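PDB 4EVF: giardin subunit alpha-1 from Giardia intestinalis, which binds calcium ions and, when calcium is present, phosphatidylserine-containing phospholipid, and takes part in parasite attachment and in cytoskeletal disassembly and reassembly. Local coordinates for residues Arg74-Ala79 and Thr115-Lys120; Glu36-Ala41 and Asp69-Arg74; Gly61-Leu66 and Asp281-Pro286; Asp157-Leu162 and Glu191-Gln196. All blocks are in the same frame, centred on the assembly; numbering follows the deposited sequence.

Contact 1: Arg74-Ala79 and Thr115-Lys120; sequences RHEVRA and TRMFKK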
loop_
_atom_site.group_PDB
_atom_site.type_symbol
_atom_site.label_atom_id
_atom_site.label_comp_id
_atom_site.label_asym_id
_atom_site.label_seq_id
_atom_site.Cartn_x
_atom_site.Cartn_y
_atom_site.Cartn_z
ATOM N N ARG A 74 5.160 11.114 3.941
ATOM C CA ARG A 74 4.443 9.988 3.344
ATOM C C ARG A 74 2.973 10.285 3.067
ATOM O O ARG A 74 2.343 9.583 2.283
ATOM C CB ARG A 74 4.568 8.744 4.223
ATOM C CG ARG A 74 3.801 8.818 5.551
ATOM C CD ARG A 74 4.186 7.656 6.473
ATOM N NE ARG A 74 3.507 7.735 7.767
ATOM C CZ ARG A 74 3.921 8.498 8.772
ATOM N NH1 ARG A 74 5.009 9.240 8.621
ATOM N NH2 ARG A 74 3.255 8.519 9.923
ATOM N N HIS A 75 2.430 11.323 3.706
ATOM C CA HIS A 75 1.040 11.714 3.482
ATOM C C HIS A 75 0.938 12.599 2.248
ATOM O O HIS A 75 -0.005 12.470 1.461
ATOM C CB HIS A 75 0.473 12.410 4.728
ATOM C CG HIS A 75 0.638 11.601 5.975
ATOM N ND1 HIS A 75 1.313 12.069 7.083
ATOM C CD2 HIS A 75 0.250 10.338 6.276
ATOM C CE1 HIS A 75 1.322 11.133 8.017
ATOM N NE2 HIS A 75 0.684 10.074 7.554
ATOM N N GLU A 76 1.927 13.475 2.058
ATOM C CA GLU A 76 2.028 14.244 0.814
ATOM C C GLU A 76 2.333 13.336 -0.374
ATOM O O GLU A 76 1.819 13.548 -1.478
ATOM C CB GLU A 76 3.103 15.324 0.916
ATOM C CG GLU A 76 2.687 16.497 1.771
ATOM C CD GLU A 76 3.817 17.484 2.003
ATOM O OE1 GLU A 76 4.918 17.280 1.452
ATOM O OE2 GLU A 76 3.601 18.471 2.742
ATOM N N VAL A 77 3.191 12.346 -0.140
ATOM C CA VAL A 77 3.486 11.322 -1.138
ATOM C C VAL A 77 2.199 10.616 -1.565
ATOM O O VAL A 77 1.841 10.624 -2.744
ATOM C CB VAL A 77 4.508 10.294 -0.609
ATOM C CG1 VAL A 77 4.642 9.112 -1.583
ATOM C CG2 VAL A 77 5.865 10.953 -0.372
ATOM N N ARG A 78 1.499 10.020 -0.600
ATOM C CA ARG A 78 0.244 9.326 -0.886
ATOM C C ARG A 78 -0.788 10.224 -1.569
ATOM O O ARG A 78 -1.429 9.821 -2.550
ATOM C CB ARG A 78 -0.333 8.668 0.373
ATOM C CG ARG A 78 -1.518 7.737 0.107
ATOM C CD ARG A 78 -2.116 7.139 1.392
ATOM N NE ARG A 78 -1.213 6.235 2.115
ATOM C CZ ARG A 78 -1.038 4.951 1.806
ATOM N NH1 ARG A 78 -0.212 4.191 2.519
ATOM N NH2 ARG A 78 -1.681 4.425 0.772
ATOM N N ALA A 79 -0.952 11.448 -1.067
ATOM C CA ALA A 79 -1.896 12.388 -1.661
ATOM C C ALA A 79 -1.592 12.657 -3.136
ATOM O O ALA A 79 -2.508 12.727 -3.959
ATOM C CB ALA A 79 -1.902 13.700 -0.887
ATOM N N THR A 115 -5.938 18.386 0.976
ATOM C CA THR A 115 -6.542 19.711 1.051
ATOM C C THR A 115 -5.474 20.793 0.982
ATOM O O THR A 115 -5.638 21.808 0.305
ATOM C CB THR A 115 -7.375 19.865 2.321
ATOM O OG1 THR A 115 -8.497 18.980 2.244
ATOM C CG2 THR A 115 -7.879 21.290 2.465
ATOM N N ARG A 116 -4.364 20.561 1.670
ATOM C CA ARG A 116 -3.289 21.532 1.705
ATOM C C ARG A 116 -2.680 21.706 0.323
ATOM O O ARG A 116 -2.349 22.817 -0.082
ATOM C CB ARG A 116 -2.223 21.088 2.703
ATOM C CG ARG A 116 -1.428 22.225 3.317
ATOM C CD ARG A 116 -0.592 21.715 4.477
ATOM N NE ARG A 116 0.170 20.541 4.071
ATOM C CZ ARG A 116 0.012 19.322 4.574
ATOM N NH1 ARG A 116 -0.877 19.098 5.540
ATOM N NH2 ARG A 116 0.763 18.325 4.115
ATOM N N MET A 117 -2.546 20.599 -0.401
ATOM C CA MET A 117 -1.840 20.591 -1.674
ATOM C C MET A 117 -2.702 21.063 -2.851
ATOM O O MET A 117 -2.204 21.716 -3.771
ATOM C CB MET A 117 -1.283 19.184 -1.954
ATOM C CG MET A 117 -0.303 18.671 -0.891
ATOM S SD MET A 117 0.143 16.912 -1.013
ATOM C CE MET A 117 1.345 16.925 -2.347
ATOM N N PHE A 118 -3.989 20.733 -2.828
ATOM C CA PHE A 118 -4.833 20.961 -4.003
ATOM C C PHE A 118 -6.071 21.805 -3.715
ATOM O O PHE A 118 -6.819 22.145 -4.635
ATOM C CB PHE A 118 -5.242 19.624 -4.628
ATOM C CG PHE A 118 -4.099 18.674 -4.807
ATOM C CD1 PHE A 118 -3.939 17.593 -3.951
ATOM C CD2 PHE A 118 -3.169 18.869 -5.818
ATOM C CE1 PHE A 118 -2.884 16.714 -4.108
ATOM C CE2 PHE A 118 -2.101 17.992 -5.982
ATOM C CZ PHE A 118 -1.955 16.915 -5.123
ATOM N N LYS A 119 -6.281 22.141 -2.443
ATOM C CA LYS A 119 -7.423 22.963 -2.041
ATOM C C LYS A 119 -8.732 22.353 -2.532
ATOM O O LYS A 119 -9.632 23.064 -2.980
ATOM C CB LYS A 119 -7.269 24.401 -2.553
ATOM C CG LYS A 119 -6.484 25.343 -1.630
ATOM C CD LYS A 119 -5.101 24.800 -1.281
ATOM C CE LYS A 119 -4.247 25.840 -0.557
ATOM N NZ LYS A 119 -5.017 26.567 0.501
ATOM N N LYS A 120 -8.813 21.028 -2.458
ATOM C CA LYS A 120 -10.013 20.279 -2.818
ATOM C C LYS A 120 -10.173 19.144 -1.814
ATOM O O LYS A 120 -9.190 18.695 -1.222
ATOM C CB LYS A 120 -9.879 19.699 -4.229
ATOM C CG LYS A 120 -9.550 20.725 -5.316
#
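M117 reaches out from helix 104-118 and lays its thioether against one turn of helix 74-87, between E76 and A79. The chain runs straight out with CG anti to the carbonyl carbon and then turns at the last torsion (chi3 78°), which swings the methyl group towards the backbone of E76. M117 CE ends 3.5 Å from E76 O, while the sulfur serves both neighbours, M117 SD lying 3.8 Å from E76 CG and also 3.8 Å from A79 CB. The aliphatic part of E76 meets the methionine, and its carboxylate meets R116, whose chain kinks at chi3 to turn the guanidinium back towards it. R116 NH2 donates to the anti lone pair of E76 OE2 in a salt bridge of 3.2 Å; the N-H...O angle is 148°, and the oxygen sits 19° out of the guanidinium plane. The same edge of the guanidinium also borders the E76 methylene, with R116 NH2 3.5 Å from E76 CG. Both helices belong to the predicted second annexin repeat of this all-helical fold, and the contact joins the first turn of one to the last turn of the other, just before K119 leaves helical geometry with a positive phi. One residue on from the methionine, F118 carries its ring obliquely to A79 O, 4.0 Å from F118 CE1, and M117 CB covers one face of that ring towards its rim; the F118 ring also meets Y114. H75 CE1 lies over one face of the R74 guanidinium; R74 NE forms a salt bridge and H75 NE2 a hydrogen bond with D106 OD1.

Contact 2: Glu36-Ala41 and Asp69-Arg74; sequences EKIAKA and DLFSDR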
loop_
_atom_site.group_PDB
_atom_site.type_symbol
_atom_site.label_atom_id
_atom_site.label_comp_id
_atom_site.label_asym_id
_atom_site.label_seq_id
_atom_site.Cartn_x
_atom_site.Cartn_y
_atom_site.Cartn_z
ATOM N N GLU A 36 11.771 10.704 9.063
ATOM C CA GLU A 36 11.384 12.122 9.218
ATOM C C GLU A 36 12.362 12.886 10.126
ATOM O O GLU A 36 12.758 14.010 9.819
ATOM C CB GLU A 36 9.960 12.258 9.751
ATOM C CG GLU A 36 8.881 11.649 8.848
ATOM C CD GLU A 36 7.473 11.905 9.374
ATOM O OE1 GLU A 36 7.280 11.878 10.612
ATOM O OE2 GLU A 36 6.569 12.156 8.549
ATOM N N LYS A 37 12.727 12.277 11.253
ATOM C CA LYS A 37 13.738 12.847 12.150
ATOM C C LYS A 37 15.048 13.062 11.405
ATOM O O LYS A 37 15.662 14.131 11.494
ATOM C CB LYS A 37 13.989 11.933 13.355
ATOM C CG LYS A 37 12.855 11.872 14.353
ATOM C CD LYS A 37 13.294 11.211 15.669
ATOM C CE LYS A 37 13.492 9.707 15.519
ATOM N NZ LYS A 37 13.806 9.022 16.819
ATOM N N ILE A 38 15.474 12.042 10.663
ATOM C CA ILE A 38 16.725 12.104 9.921
ATOM C C ILE A 38 16.705 13.237 8.895
ATOM O O ILE A 38 17.683 13.974 8.751
ATOM C CB ILE A 38 17.024 10.757 9.211
ATOM C CG1 ILE A 38 17.202 9.638 10.249
ATOM C CG2 ILE A 38 18.250 10.891 8.316
ATOM C CD1 ILE A 38 17.220 8.222 9.659
ATOM N N ALA A 39 15.585 13.377 8.189
ATOM C CA ALA A 39 15.438 14.430 7.190
ATOM C C ALA A 39 15.525 15.810 7.841
ATOM O O ALA A 39 16.045 16.758 7.243
ATOM C CB ALA A 39 14.119 14.286 6.461
ATOM N N LYS A 40 14.990 15.927 9.056
ATOM C CA LYS A 40 15.104 17.186 9.797
ATOM C C LYS A 40 16.553 17.499 10.126
ATOM O O LYS A 40 16.989 18.631 9.956
ATOM C CB LYS A 40 14.266 17.187 11.080
ATOM C CG LYS A 40 12.785 17.472 10.850
ATOM C CD LYS A 40 12.071 17.764 12.159
ATOM C CE LYS A 40 12.567 19.069 12.770
ATOM N NZ LYS A 40 11.779 20.257 12.357
ATOM N N ALA A 41 17.296 16.500 10.593
ATOM C CA ALA A 41 18.696 16.710 10.952
ATOM C C ALA A 41 19.455 17.096 9.694
ATOM O O ALA A 41 20.325 17.962 9.698
ATOM C CB ALA A 41 19.276 15.461 11.569
ATOM N N ASP A 69 10.948 9.707 -2.055
ATOM C CA ASP A 69 9.719 9.451 -1.313
ATOM C C ASP A 69 10.022 9.013 0.118
ATOM O O ASP A 69 9.372 9.460 1.071
ATOM C CB ASP A 69 8.890 8.350 -1.998
ATOM C CG ASP A 69 8.267 8.801 -3.316
ATOM O OD1 ASP A 69 8.267 10.014 -3.622
ATOM O OD2 ASP A 69 7.746 7.928 -4.042
ATOM N N LEU A 70 10.999 8.123 0.258
ATOM C CA LEU A 70 11.370 7.579 1.568
ATOM C C LEU A 70 11.835 8.648 2.553
ATOM O O LEU A 70 11.812 8.433 3.772
ATOM C CB LEU A 70 12.427 6.484 1.425
ATOM C CG LEU A 70 11.908 5.226 0.711
ATOM C CD1 LEU A 70 13.066 4.350 0.220
ATOM C CD2 LEU A 70 10.962 4.433 1.611
ATOM N N PHE A 71 12.254 9.796 2.028
ATOM C CA PHE A 71 12.706 10.892 2.894
ATOM C C PHE A 71 11.807 12.118 2.773
ATOM O O PHE A 71 12.145 13.238 3.219
ATOM C CB PHE A 71 14.192 11.182 2.669
ATOM C CG PHE A 71 15.081 10.079 3.177
ATOM C CD1 PHE A 71 15.199 9.854 4.541
ATOM C CD2 PHE A 71 15.737 9.223 2.301
ATOM C CE1 PHE A 71 15.991 8.827 5.023
ATOM C CE2 PHE A 71 16.529 8.198 2.777
ATOM C CZ PHE A 71 16.659 7.994 4.132
ATOM N N SER A 72 10.631 11.875 2.201
ATOM C CA SER A 72 9.585 12.879 2.104
ATOM C C SER A 72 8.461 12.589 3.092
ATOM O O SER A 72 8.507 11.592 3.809
ATOM C CB SER A 72 9.040 12.924 0.680
ATOM O OG SER A 72 10.074 13.300 -0.211
ATOM N N ASP A 73 7.465 13.469 3.132
ATOM C CA ASP A 73 6.281 13.257 3.962
ATOM C C ASP A 73 5.370 12.247 3.279
ATOM O O ASP A 73 4.882 12.492 2.171
ATOM C CB ASP A 73 5.524 14.564 4.201
ATOM C CG ASP A 73 4.454 14.425 5.272
ATOM O OD1 ASP A 73 4.618 14.964 6.391
ATOM O OD2 ASP A 73 3.441 13.765 4.998
ATOM N N ARG A 74 5.160 11.114 3.941
ATOM C CA ARG A 74 4.443 9.988 3.344
ATOM C C ARG A 74 2.973 10.285 3.067
ATOM O O ARG A 74 2.343 9.583 2.283
ATOM C CB ARG A 74 4.568 8.744 4.223
ATOM C CG ARG A 74 3.801 8.818 5.551
ATOM C CD ARG A 74 4.186 7.656 6.473
ATOM N NE ARG A 74 3.507 7.735 7.767
ATOM C CZ ARG A 74 3.921 8.498 8.772
ATOM N NH1 ARG A 74 5.009 9.240 8.621
ATOM N NH2 ARG A 74 3.255 8.519 9.923
HETATM O O HOH W 1 6.525 10.270 6.533
HETATM O O HOH W 2 7.171 14.575 7.192
#
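E36 and R74 face each other across the junction between the predicted first and second annexin repeats, where helix 62-70 ends and the chain turns into helix 74-87. Their side chains cross at about a right angle. The E36 carboxylate comes to the edge of the guanidinium, near its plane, with the two flat groups turned 53° apart, and the resulting salt bridge is a long one, 3.3 Å from E36 OE2 to R74 NH1. The arginine CG stands between the backbone N and the carbonyl carbon (chi1 70°), and the extended chain beyond it places the guanidinium so that a water lies between R74 NH1 and R74 N. This water accepts from both nitrogens and donates to E36 OE2, so that main chain and side chain are tied to the same carboxylate oxygen. The stronger partner of the arginine is D106, which takes NE. D73 approaches E36 obliquely, carboxylate planes 46° apart, and the like charges of E36 OE2 and D73 OD1 are 4.0 Å from each other. A second water donates to both oxygens, which probably eases the repulsion, while D73 OD2 is turned to H75 N as the N-cap of the next helix. Deeper in, the two backbones draw together at A39, whose methyl lies against the carbonyl of F71. The F71 ring leans towards helix 32-46 and also touches L11, L50 and I54, so it packs among helices 4-16, 32-46 and 50-57. It meets I38 obliquely and loosely, I38 CG2 standing 4.5 Å from F71 CE1.

Contact 3: Gly61-Leu66 and Asp281-Pro286; sequences GSEESL and DKRMAP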
loop_
_atom_site.group_PDB
_atom_site.type_symbol
_atom_site.label_atom_id
_atom_site.label_comp_id
_atom_site.label_asym_id
_atom_site.label_seq_id
_atom_site.Cartn_x
_atom_site.Cartn_y
_atom_site.Cartn_z
ATOM N N GLY A 61 14.294 8.332 -12.918
ATOM C CA GLY A 61 13.558 7.119 -13.129
ATOM C C GLY A 61 12.895 6.814 -11.811
ATOM O O GLY A 61 12.988 7.603 -10.872
ATOM N N SER A 62 12.181 5.708 -11.757
ATOM C CA SER A 62 11.434 5.338 -10.561
ATOM C C SER A 62 12.339 5.128 -9.356
ATOM O O SER A 62 11.878 5.226 -8.219
ATOM C CB SER A 62 10.582 4.089 -10.811
ATOM O OG SER A 62 9.458 4.387 -11.616
ATOM N N GLU A 63 13.616 4.832 -9.614
ATOM C CA GLU A 63 14.596 4.600 -8.556
ATOM C C GLU A 63 14.808 5.860 -7.721
ATOM O O GLU A 63 14.746 5.818 -6.492
ATOM C CB GLU A 63 15.945 4.148 -9.130
ATOM C CG GLU A 63 15.983 2.723 -9.672
ATOM C CD GLU A 63 15.543 2.638 -11.113
ATOM O OE1 GLU A 63 15.051 3.666 -11.628
ATOM O OE2 GLU A 63 15.698 1.551 -11.730
ATOM N N GLU A 64 15.061 6.977 -8.395
ATOM C CA GLU A 64 15.287 8.233 -7.691
ATOM C C GLU A 64 14.004 8.673 -6.987
ATOM O O GLU A 64 14.029 9.061 -5.824
ATOM C CB GLU A 64 15.818 9.319 -8.638
ATOM C CG GLU A 64 14.800 10.368 -9.035
ATOM C CD GLU A 64 15.437 11.595 -9.666
ATOM O OE1 GLU A 64 14.682 12.439 -10.194
ATOM O OE2 GLU A 64 16.685 11.711 -9.636
ATOM N N SER A 65 12.881 8.574 -7.688
ATOM C CA SER A 65 11.591 8.967 -7.121
ATOM C C SER A 65 11.291 8.223 -5.825
ATOM O O SER A 65 10.871 8.837 -4.837
ATOM C CB SER A 65 10.463 8.745 -8.133
ATOM O OG SER A 65 10.581 9.652 -9.213
ATOM N N LEU A 66 11.508 6.907 -5.838
ATOM C CA LEU A 66 11.340 6.063 -4.661
ATOM C C LEU A 66 12.220 6.513 -3.491
ATOM O O LEU A 66 11.751 6.628 -2.347
ATOM C CB LEU A 66 11.626 4.598 -5.005
ATOM C CG LEU A 66 11.737 3.603 -3.837
ATOM C CD1 LEU A 66 10.533 3.680 -2.912
ATOM C CD2 LEU A 66 11.923 2.157 -4.321
ATOM N N ASP A 281 14.911 -4.720 -13.324
ATOM C CA ASP A 281 16.221 -4.539 -13.960
ATOM C C ASP A 281 17.379 -4.381 -12.982
ATOM O O ASP A 281 17.189 -4.352 -11.760
ATOM C CB ASP A 281 16.218 -3.403 -15.001
ATOM C CG ASP A 281 16.211 -2.007 -14.372
ATOM O OD1 ASP A 281 16.744 -1.831 -13.256
ATOM O OD2 ASP A 281 15.664 -1.076 -15.007
ATOM N N LYS A 282 18.579 -4.279 -13.551
ATOM C CA LYS A 282 19.831 -4.286 -12.802
ATOM C C LYS A 282 19.912 -3.190 -11.741
ATOM O O LYS A 282 20.505 -3.394 -10.684
ATOM C CB LYS A 282 21.009 -4.135 -13.768
ATOM C CG LYS A 282 22.168 -5.041 -13.442
ATOM C CD LYS A 282 23.174 -5.085 -14.579
ATOM C CE LYS A 282 23.938 -3.785 -14.709
ATOM N NZ LYS A 282 24.926 -3.882 -15.823
ATOM N N ARG A 283 19.346 -2.030 -12.053
ATOM C CA ARG A 283 19.348 -0.874 -11.153
ATOM C C ARG A 283 18.267 -0.992 -10.069
ATOM O O ARG A 283 18.561 -0.936 -8.873
ATOM C CB ARG A 283 19.167 0.417 -11.966
ATOM C CG ARG A 283 19.239 1.707 -11.156
ATOM C CD ARG A 283 18.890 2.905 -12.024
ATOM N NE ARG A 283 18.914 4.170 -11.290
ATOM C CZ ARG A 283 18.350 5.290 -11.734
ATOM N NH1 ARG A 283 17.714 5.295 -12.896
ATOM N NH2 ARG A 283 18.412 6.403 -11.015
ATOM N N MET A 284 17.020 -1.172 -10.491
ATOM C CA MET A 284 15.887 -1.182 -9.566
ATOM C C MET A 284 15.900 -2.350 -8.588
ATOM O O MET A 284 15.583 -2.184 -7.407
ATOM C CB MET A 284 14.568 -1.206 -10.342
ATOM C CG MET A 284 13.340 -1.393 -9.461
ATOM S SD MET A 284 13.048 0.033 -8.369
ATOM C CE MET A 284 12.605 1.278 -9.575
ATOM N N ALA A 285 16.243 -3.538 -9.078
ATOM C CA ALA A 285 16.129 -4.741 -8.256
ATOM C C ALA A 285 16.912 -4.706 -6.931
ATOM O O ALA A 285 16.362 -5.037 -5.878
ATOM C CB ALA A 285 16.479 -5.986 -9.063
ATOM N N PRO A 286 18.201 -4.337 -6.977
ATOM C CA PRO A 286 18.936 -4.315 -5.708
ATOM C C PRO A 286 18.335 -3.302 -4.732
ATOM O O PRO A 286 18.351 -3.515 -3.522
ATOM C CB PRO A 286 20.360 -3.900 -6.120
ATOM C CG PRO A 286 20.241 -3.357 -7.502
ATOM C CD PRO A 286 19.076 -4.064 -8.131
#
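A bend at chi2 (87°) folds the E63 carboxylate across the side chain of R283, which leaves its backbone with CG opposite N and stays extended as far as NE. The two flat groups end up stacked, their planes only 11° apart. E63 OE1 lies over one face of the guanidinium, 3.4 Å from R283 NH1 and displaced towards the rim; no N-H points at it, so the salt bridge works through charge alone. R283 NH1 bonds instead to G60 O, and NH2 forms a salt bridge with E20. M284 closes over the glutamate from another side: bent at chi2 and chi3, it brings M284 CE within 3.6 Å of E63 CD and 3.7 Å of S62 CB, while M284 CB packs 3.3 Å from E63 OE2. The M284 backbone N is committed to D281 OD1, a straight capping bond of 2.9 Å and 169°, and R283 N gives the same oxygen a weaker one. This leaves D281 OD1 3.9 Å from E63 OE2, a pairing of like charges that the arginine and the capped N-H groups probably temper. The contact joins the N-terminal turn of helix 62-70, in the predicted first annexin repeat, to the capped turn that leads into helix 284-292, in the fourth. E245 of helix 245-255 touches S62, E63 and M284, helix 20-28 brings E20 against E63, and further along L66 packs on I287, L288 and L291.

Contact 4: Asp157-Leu162 and Glu191-Gln196; sequences DEAQRL and EAFKAQ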
loop_
_atom_site.group_PDB
_atom_site.type_symbol
_atom_site.label_atom_id
_atom_site.label_comp_id
_atom_site.label_asym_id
_atom_site.label_seq_id
_atom_site.Cartn_x
_atom_site.Cartn_y
_atom_site.Cartn_z
ATOM N N ASP A 157 -21.349 -17.556 13.141
ATOM C CA ASP A 157 -22.643 -17.033 12.726
ATOM C C ASP A 157 -22.440 -16.005 11.623
ATOM O O ASP A 157 -23.218 -15.917 10.671
ATOM C CB ASP A 157 -23.381 -16.402 13.914
ATOM C CG ASP A 157 -23.924 -17.442 14.890
ATOM O OD1 ASP A 157 -24.044 -18.633 14.513
ATOM O OD2 ASP A 157 -24.244 -17.061 16.036
ATOM N N GLU A 158 -21.367 -15.238 11.759
ATOM C CA GLU A 158 -21.060 -14.173 10.824
ATOM C C GLU A 158 -20.622 -14.758 9.481
ATOM O O GLU A 158 -20.984 -14.241 8.420
ATOM C CB GLU A 158 -19.975 -13.269 11.414
ATOM C CG GLU A 158 -20.079 -11.808 11.001
ATOM C CD GLU A 158 -21.370 -11.152 11.438
ATOM O OE1 GLU A 158 -21.756 -11.281 12.614
ATOM O OE2 GLU A 158 -22.000 -10.495 10.591
ATOM N N ALA A 159 -19.850 -15.840 9.536
ATOM C CA ALA A 159 -19.434 -16.532 8.325
ATOM C C ALA A 159 -20.639 -17.122 7.579
ATOM O O ALA A 159 -20.687 -17.088 6.351
ATOM C CB ALA A 159 -18.420 -17.608 8.646
ATOM N N GLN A 160 -21.609 -17.655 8.320
ATOM C CA GLN A 160 -22.836 -18.187 7.708
ATOM C C GLN A 160 -23.665 -17.105 7.010
ATOM O O GLN A 160 -24.073 -17.284 5.864
ATOM C CB GLN A 160 -23.682 -18.948 8.742
ATOM C CG GLN A 160 -25.105 -19.309 8.283
ATOM C CD GLN A 160 -25.154 -20.440 7.246
ATOM O OE1 GLN A 160 -24.209 -20.655 6.479
ATOM N NE2 GLN A 160 -26.265 -21.166 7.228
ATOM N N ARG A 161 -23.911 -15.983 7.687
ATOM C CA ARG A 161 -24.591 -14.848 7.052
ATOM C C ARG A 161 -23.822 -14.364 5.816
ATOM O O ARG A 161 -24.420 -13.994 4.806
ATOM C CB ARG A 161 -24.783 -13.673 8.025
ATOM C CG ARG A 161 -25.641 -13.976 9.249
ATOM C CD ARG A 161 -26.014 -12.687 9.998
ATOM N NE ARG A 161 -25.549 -12.657 11.388
ATOM C CZ ARG A 161 -26.131 -13.310 12.394
ATOM N NH1 ARG A 161 -27.196 -14.075 12.170
ATOM N NH2 ARG A 161 -25.644 -13.204 13.627
ATOM N N LEU A 162 -22.496 -14.363 5.913
ATOM C CA LEU A 162 -21.637 -13.918 4.815
ATOM C C LEU A 162 -21.811 -14.869 3.635
ATOM O O LEU A 162 -22.070 -14.439 2.513
ATOM C CB LEU A 162 -20.168 -13.887 5.257
ATOM C CG LEU A 162 -19.227 -12.761 4.794
ATOM C CD1 LEU A 162 -17.835 -13.292 4.417
ATOM C CD2 LEU A 162 -19.818 -11.945 3.649
ATOM N N GLU A 191 -11.639 -17.707 8.806
ATOM C CA GLU A 191 -11.296 -19.061 9.195
ATOM C C GLU A 191 -12.540 -19.923 9.373
ATOM O O GLU A 191 -12.575 -21.085 8.953
ATOM C CB GLU A 191 -10.470 -19.052 10.481
ATOM C CG GLU A 191 -9.219 -19.900 10.389
ATOM C CD GLU A 191 -8.005 -19.187 10.944
ATOM O OE1 GLU A 191 -8.049 -18.768 12.125
ATOM O OE2 GLU A 191 -7.014 -19.034 10.192
ATOM N N ALA A 192 -13.562 -19.357 10.008
ATOM C CA ALA A 192 -14.799 -20.091 10.212
ATOM C C ALA A 192 -15.450 -20.363 8.860
ATOM O O ALA A 192 -15.951 -21.463 8.609
ATOM C CB ALA A 192 -15.738 -19.320 11.128
ATOM N N PHE A 193 -15.416 -19.360 7.985
ATOM C CA PHE A 193 -15.964 -19.478 6.632
ATOM C C PHE A 193 -15.371 -20.680 5.904
ATOM O O PHE A 193 -16.076 -21.606 5.510
ATOM C CB PHE A 193 -15.643 -18.214 5.845
ATOM C CG PHE A 193 -16.478 -18.037 4.613
ATOM C CD1 PHE A 193 -16.109 -18.635 3.417
ATOM C CD2 PHE A 193 -17.622 -17.252 4.646
ATOM C CE1 PHE A 193 -16.874 -18.460 2.281
ATOM C CE2 PHE A 193 -18.390 -17.073 3.515
ATOM C CZ PHE A 193 -18.018 -17.678 2.335
ATOM N N LYS A 194 -14.057 -20.629 5.725
ATOM C CA LYS A 194 -13.274 -21.725 5.171
ATOM C C LYS A 194 -13.622 -23.075 5.799
ATOM O O LYS A 194 -13.887 -24.048 5.089
ATOM C CB LYS A 194 -11.778 -21.409 5.324
ATOM C CG LYS A 194 -10.828 -22.610 5.311
ATOM C CD LYS A 194 -10.634 -23.234 6.708
ATOM C CE LYS A 194 -9.947 -22.280 7.687
ATOM N NZ LYS A 194 -10.016 -22.762 9.109
ATOM N N ALA A 195 -13.630 -23.137 7.128
ATOM C CA ALA A 195 -13.863 -24.412 7.809
ATOM C C ALA A 195 -15.252 -24.994 7.557
ATOM O O ALA A 195 -15.404 -26.209 7.450
ATOM C CB ALA A 195 -13.594 -24.288 9.313
ATOM N N GLN A 196 -16.267 -24.145 7.451
ATOM C CA GLN A 196 -17.630 -24.672 7.394
ATOM C C GLN A 196 -18.252 -24.736 5.999
ATOM O O GLN A 196 -19.151 -25.534 5.764
ATOM C CB GLN A 196 -18.554 -23.942 8.372
ATOM C CG GLN A 196 -18.700 -22.448 8.133
ATOM C CD GLN A 196 -19.212 -21.710 9.364
ATOM O OE1 GLN A 196 -20.218 -20.992 9.305
ATOM N NE2 GLN A 196 -18.514 -21.874 10.486
#
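A159 is the bump of this interface: its methyl drops onto the backbone of helix 183-196 between A192 and F193, where helix 155-167 crosses it at 68° within the predicted third annexin repeat. A159 facing A192 probably allows the close approach, the axes of the two segments passing 8.4 Å apart and the CA atoms of A159 and F193 only 4.9 Å. A159 CB rests 3.5 Å from F193 N, and A192 CB and F193 CB, each 4.0 Å from A159 CB, form the walls of the shallow seat. F193 answers with a bump of its own. With CG anti to its backbone N (chi1 -163°), the ring reaches over to helix 155-167 and enters the hollow between the A159 carbonyl and the L162 side chain, oblique to both. The ring also touches D163 and F166 of the same helix 155-167, and I201 packs on both F193 and L162, while L162 turns also to L174 and F177 of helix 171-180. The Q196 chain lies at the exposed margin of the contact. The ring is held between a polar and an apolar neighbour: F193 CD2 is 3.5 Å from A159 O, and F193 CE2 is 3.9 Å from L162 CD1.

Contacts 1, 2 and 3 are grouped round two successive helices, 62-70 and 74-87. Contact 2 shares R74 with contact 1 and helix 62-70 with contact 3; contacts 1 and 2 lie 16 Å apart between centres and touch where V77 packs on S72 and D69. Contact 2 closes along the chain before contact 1 opens. The loop closed by contact 3 encloses contacts 1 and 4 and crosses contact 2. Across the chain's centre, contact 4 has its centre about 39 to 44 Å from those of the others. Contacts 1 and 4 lie within predicted repeats 2 and 3, contact 2 at the junction of repeats 1 and 2; contact 3, between repeats 1 and 4, brings the late chain back to its beginning.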